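PDB 4JUI: tannase from Lactobacillus plantarum, which probably hydrolyses the galloyl ester bonds of tannins and simple gallate esters, as an enzyme of the alpha/beta-hydrolase clan. Local coordinates for residues M215-Q220 against L340-A345. The protein carries 1 engineered substitution. Sequence-based numbering, arbitrary orientation.
Sequences MAYEWQ and LTRMKA. With EGR (ethyl 3,4,5-trihydroxybenzoate), chain C.
Arg-342 reaches Glu-218 from the loop that follows helix 333-340, tying this loop to helix 210-221, both within the long insertion between strands 200-204 and 411-415 of the alpha/beta-hydrolase sheet. The pair is a bidentate, end-on salt bridge: NH1 of Arg-342 lies 2.7 Å from OE1 of Glu-218, NH2 of Arg-342 lies 3.1 Å from OE2 of Glu-218, and the carboxylate and guanidinium planes are only 18° apart. The arginine chain runs extended as far as CD and then bends at chi3 (-82°), which turns the guanidinium to the acid. NH2 of Arg-342 also curls back to O of Lys-344 at 3.0 Å, in the guanidinium plane, while NE of Arg-342 hydrogen-bonds O of Ile-224 and OE1 of Glu-218 shares a further hydrogen bond with Ser-259; this network should fix the rotation of the guanidinium group. At Met-343 the backbone N donates to OH of Tyr-217 (3.2 Å), with an N-H...O angle of 144°. Lys-344 follows with a straighter bond, its N 3.0 Å from the same OH of Tyr-217. That phenol oxygen, also hydrogen-bonded to O of Arg-421, thus gathers two successive amides. CB of Lys-344 packs 3.8 Å from CE1 of Tyr-217, and beyond CG the lysine chain runs fully extended into the gallate pocket. There NZ of Lys-344 grips two neighbouring hydroxyls of the bound ethyl gallate, O13 at 2.6 Å and O11 at 2.8 Å.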
ATOM      1  N   MET A 215      -4.413   0.614 -18.194  1.00 10.37           N
ATOM      2  CA  MET A 215      -3.499   0.332 -19.299  1.00 11.06           C
ATOM      3  C   MET A 215      -2.561  -0.803 -18.959  1.00 12.69           C
ATOM      4  O   MET A 215      -2.366  -1.708 -19.771  1.00 10.34           O
ATOM      5  CB  MET A 215      -2.672   1.562 -19.675  1.00 10.08           C
ATOM      6  CG  MET A 215      -3.497   2.650 -20.319  1.00 10.18           C
ATOM      7  SD  MET A 215      -2.459   4.023 -20.865  1.00 18.45           S
ATOM      8  CE  MET A 215      -2.085   4.787 -19.304  1.00 26.48           C
ATOM      9  N   ALA A 216      -1.989  -0.756 -17.753  1.00  9.11           N
ATOM     10  CA  ALA A 216      -1.042  -1.783 -17.330  1.00 10.24           C
ATOM     11  C   ALA A 216      -1.731  -3.137 -17.279  1.00 10.86           C
ATOM     12  O   ALA A 216      -1.148  -4.152 -17.682  1.00 12.22           O
ATOM     13  CB  ALA A 216      -0.456  -1.443 -15.978  1.00 11.40           C
ATOM     14  N   TYR A 217      -2.972  -3.151 -16.794  1.00  9.39           N
ATOM     15  CA  TYR A 217      -3.664  -4.414 -16.581  1.00  9.89           C
ATOM     16  C   TYR A 217      -3.917  -5.121 -17.902  1.00 12.30           C
ATOM     17  O   TYR A 217      -3.790  -6.342 -18.000  1.00 11.12           O
ATOM     18  CB  TYR A 217      -4.979  -4.198 -15.832  1.00 10.59           C
ATOM     19  CG  TYR A 217      -5.421  -5.417 -15.064  1.00  9.94           C
ATOM     20  CD1 TYR A 217      -6.422  -6.245 -15.552  1.00 11.57           C
ATOM     21  CD2 TYR A 217      -4.827  -5.739 -13.844  1.00  9.75           C
ATOM     22  CE1 TYR A 217      -6.829  -7.375 -14.845  1.00 11.83           C
ATOM     23  CE2 TYR A 217      -5.222  -6.856 -13.131  1.00 11.27           C
ATOM     24  CZ  TYR A 217      -6.218  -7.669 -13.634  1.00 13.72           C
ATOM     25  OH  TYR A 217      -6.604  -8.782 -12.938  1.00 13.71           O
ATOM     26  N   GLU A 218      -4.286  -4.349 -18.914  1.00 10.03           N
ATOM     27  CA  GLU A 218      -4.553  -4.918 -20.225  1.00 10.48           C
ATOM     28  C   GLU A 218      -3.287  -5.260 -20.981  1.00 10.76           C
ATOM     29  O   GLU A 218      -3.277  -6.200 -21.773  1.00 13.06           O
ATOM     30  CB  GLU A 218      -5.468  -4.003 -21.051  1.00 10.70           C
ATOM     31  CG  GLU A 218      -6.817  -3.809 -20.368  1.00 12.05           C
ATOM     32  CD  GLU A 218      -7.406  -5.126 -19.875  1.00 13.73           C
ATOM     33  OE1 GLU A 218      -7.465  -6.095 -20.668  1.00 14.69           O
ATOM     34  OE2 GLU A 218      -7.812  -5.200 -18.693  1.00 14.19           O
ATOM     35  N   TRP A 219      -2.221  -4.503 -20.760  1.00 10.18           N
ATOM     36  CA  TRP A 219      -0.941  -4.903 -21.330  1.00 12.35           C
ATOM     37  C   TRP A 219      -0.594  -6.310 -20.834  1.00 11.90           C
ATOM     38  O   TRP A 219      -0.123  -7.153 -21.600  1.00 11.54           O
ATOM     39  CB  TRP A 219       0.168  -3.904 -20.976  1.00 11.66           C
ATOM     40  CG  TRP A 219       1.563  -4.424 -21.293  1.00 11.13           C
ATOM     41  CD1 TRP A 219       2.194  -4.397 -22.503  1.00 14.70           C
ATOM     42  CD2 TRP A 219       2.477  -5.053 -20.381  1.00 10.35           C
ATOM     43  NE1 TRP A 219       3.436  -4.969 -22.403  1.00 13.90           N
ATOM     44  CE2 TRP A 219       3.640  -5.374 -21.111  1.00 15.35           C
ATOM     45  CE3 TRP A 219       2.428  -5.368 -19.020  1.00 13.32           C
ATOM     46  CZ2 TRP A 219       4.743  -6.008 -20.524  1.00 15.32           C
ATOM     47  CZ3 TRP A 219       3.516  -5.992 -18.439  1.00 14.60           C
ATOM     48  CH2 TRP A 219       4.663  -6.305 -19.189  1.00 16.67           C
ATOM     49  N   GLN A 220      -0.868  -6.563 -19.559  1.00 10.57           N
ATOM     50  CA  GLN A 220      -0.579  -7.863 -18.964  1.00 12.46           C
ATOM     51  C   GLN A 220      -1.556  -8.956 -19.386  1.00 16.30           C
ATOM     52  O   GLN A 220      -1.139 -10.059 -19.744  1.00 12.70           O
ATOM     53  CB  GLN A 220      -0.566  -7.767 -17.431  1.00 10.31           C
ATOM     54  CG  GLN A 220      -0.205  -9.086 -16.768  1.00 10.74           C
ATOM     55  CD  GLN A 220       0.162  -8.889 -15.328  1.00 13.47           C
ATOM     56  OE1 GLN A 220       0.973  -8.017 -15.006  1.00 10.08           O
ATOM     57  NE2 GLN A 220      -0.444  -9.677 -14.442  1.00 10.74           N
ATOM     58  N   LEU A 340      -1.969 -18.330 -14.260  1.00 17.28           N
ATOM     59  CA  LEU A 340      -2.272 -17.536 -13.073  1.00 15.75           C
ATOM     60  C   LEU A 340      -3.734 -17.070 -13.061  1.00 17.13           C
ATOM     61  O   LEU A 340      -4.347 -16.967 -11.994  1.00 21.37           O
ATOM     62  CB  LEU A 340      -1.341 -16.320 -13.034  1.00 21.55           C
ATOM     63  CG  LEU A 340      -1.198 -15.540 -11.734  1.00 23.83           C
ATOM     64  CD1 LEU A 340      -0.610 -16.467 -10.685  1.00 29.00           C
ATOM     65  CD2 LEU A 340      -0.301 -14.334 -11.946  1.00 21.39           C
ATOM     66  N   THR A 341      -4.266 -16.819 -14.261  1.00 17.69           N
ATOM     67  CA  THR A 341      -5.621 -16.278 -14.525  1.00 16.82           C
ATOM     68  C   THR A 341      -5.803 -14.769 -14.327  1.00 18.08           C
ATOM     69  O   THR A 341      -5.199 -14.155 -13.455  1.00 16.68           O
ATOM     70  CB  THR A 341      -6.767 -16.997 -13.763  1.00 16.99           C
ATOM     71  OG1 THR A 341      -6.762 -16.589 -12.391  1.00 19.99           O
ATOM     72  CG2 THR A 341      -6.638 -18.500 -13.865  1.00 21.98           C
ATOM     73  N   ARG A 342      -6.653 -14.188 -15.168  1.00 16.49           N
ATOM     74  CA  ARG A 342      -7.067 -12.798 -15.034  1.00 16.84           C
ATOM     75  C   ARG A 342      -8.094 -12.673 -13.899  1.00 14.65           C
ATOM     76  O   ARG A 342      -8.973 -13.531 -13.764  1.00 18.12           O
ATOM     77  CB  ARG A 342      -7.690 -12.338 -16.358  1.00 12.46           C
ATOM     78  CG  ARG A 342      -8.421 -11.010 -16.281  1.00 16.34           C
ATOM     79  CD  ARG A 342      -9.321 -10.790 -17.485  1.00 18.77           C
ATOM     80  NE  ARG A 342      -8.598 -10.286 -18.647  1.00 18.76           N
ATOM     81  CZ  ARG A 342      -8.364  -8.997 -18.888  1.00 18.07           C
ATOM     82  NH1 ARG A 342      -7.711  -8.650 -19.989  1.00 16.73           N
ATOM     83  NH2 ARG A 342      -8.786  -8.057 -18.044  1.00 15.49           N
ATOM     84  N   MET A 343      -7.987 -11.623 -13.087  1.00 15.16           N
ATOM     85  CA  MET A 343      -8.937 -11.401 -11.993  1.00 15.10           C
ATOM     86  C   MET A 343     -10.031 -10.402 -12.359  1.00 15.08           C
ATOM     87  O   MET A 343     -11.222 -10.668 -12.176  1.00 17.15           O
ATOM     88  CB  MET A 343      -8.208 -10.915 -10.737  1.00 14.65           C
ATOM     89  CG  MET A 343      -9.144 -10.479  -9.611  1.00 17.26           C
ATOM     90  SD  MET A 343      -8.265  -9.690  -8.245  1.00 19.27           S
ATOM     91  CE  MET A 343      -9.642  -9.281  -7.164  1.00 21.95           C
ATOM     92  N   LYS A 344      -9.617  -9.251 -12.872  1.00 14.32           N
ATOM     93  CA  LYS A 344     -10.526  -8.135 -13.108  1.00 14.17           C
ATOM     94  C   LYS A 344     -10.912  -7.999 -14.568  1.00 13.74           C
ATOM     95  O   LYS A 344     -10.165  -8.412 -15.455  1.00 17.18           O
ATOM     96  CB  LYS A 344      -9.878  -6.840 -12.628  1.00 11.35           C
ATOM     97  CG  LYS A 344      -9.699  -6.801 -11.117  1.00 12.56           C
ATOM     98  CD  LYS A 344      -8.977  -5.549 -10.669  1.00 13.91           C
ATOM     99  CE  LYS A 344      -8.888  -5.529  -9.143  1.00 17.32           C
ATOM    100  NZ  LYS A 344      -8.190  -4.323  -8.630  1.00 18.29           N
ATOM    101  N   ALA A 345     -12.079  -7.408 -14.806  1.00 14.41           N
ATOM    102  CA  ALA A 345     -12.584  -7.184 -16.164  1.00 18.51           C
ATOM    103  C   ALA A 345     -12.008  -5.892 -16.751  1.00 18.83           C
ATOM    104  O   ALA A 345     -10.952  -5.434 -16.312  1.00 15.16           O
ATOM    105  CB  ALA A 345     -14.098  -7.148 -16.174  1.00 24.86           C
TER
HETATM  106  C01 EGR C 501      -9.411  -5.291  -1.115  1.00 37.92           C
HETATM  107  C02 EGR C 501      -7.982  -5.755  -1.121  1.00 35.06           C
HETATM  108  O03 EGR C 501      -6.943  -4.816  -1.192  1.00 24.04           O
HETATM  109  C04 EGR C 501      -7.121  -3.474  -1.529  1.00 30.72           C
HETATM  110  O05 EGR C 501      -6.729  -2.549  -0.823  1.00 26.37           O
HETATM  111  C06 EGR C 501      -7.504  -3.150  -2.923  1.00 28.58           C
HETATM  112  C07 EGR C 501      -7.885  -1.857  -3.232  1.00 28.83           C
HETATM  113  C08 EGR C 501      -8.264  -1.560  -4.523  1.00 35.41           C
HETATM  114  O09 EGR C 501      -8.645  -0.277  -4.839  1.00 36.95           O
HETATM  115  C10 EGR C 501      -8.252  -2.556  -5.493  1.00 33.60           C
HETATM  116  O11 EGR C 501      -8.622  -2.251  -6.784  1.00 25.74           O
HETATM  117  C12 EGR C 501      -7.859  -3.848  -5.174  1.00 31.85           C
HETATM  118  O13 EGR C 501      -7.842  -4.844  -6.114  1.00 31.01           O
HETATM  119  C14 EGR C 501      -7.482  -4.143  -3.882  1.00 30.61           C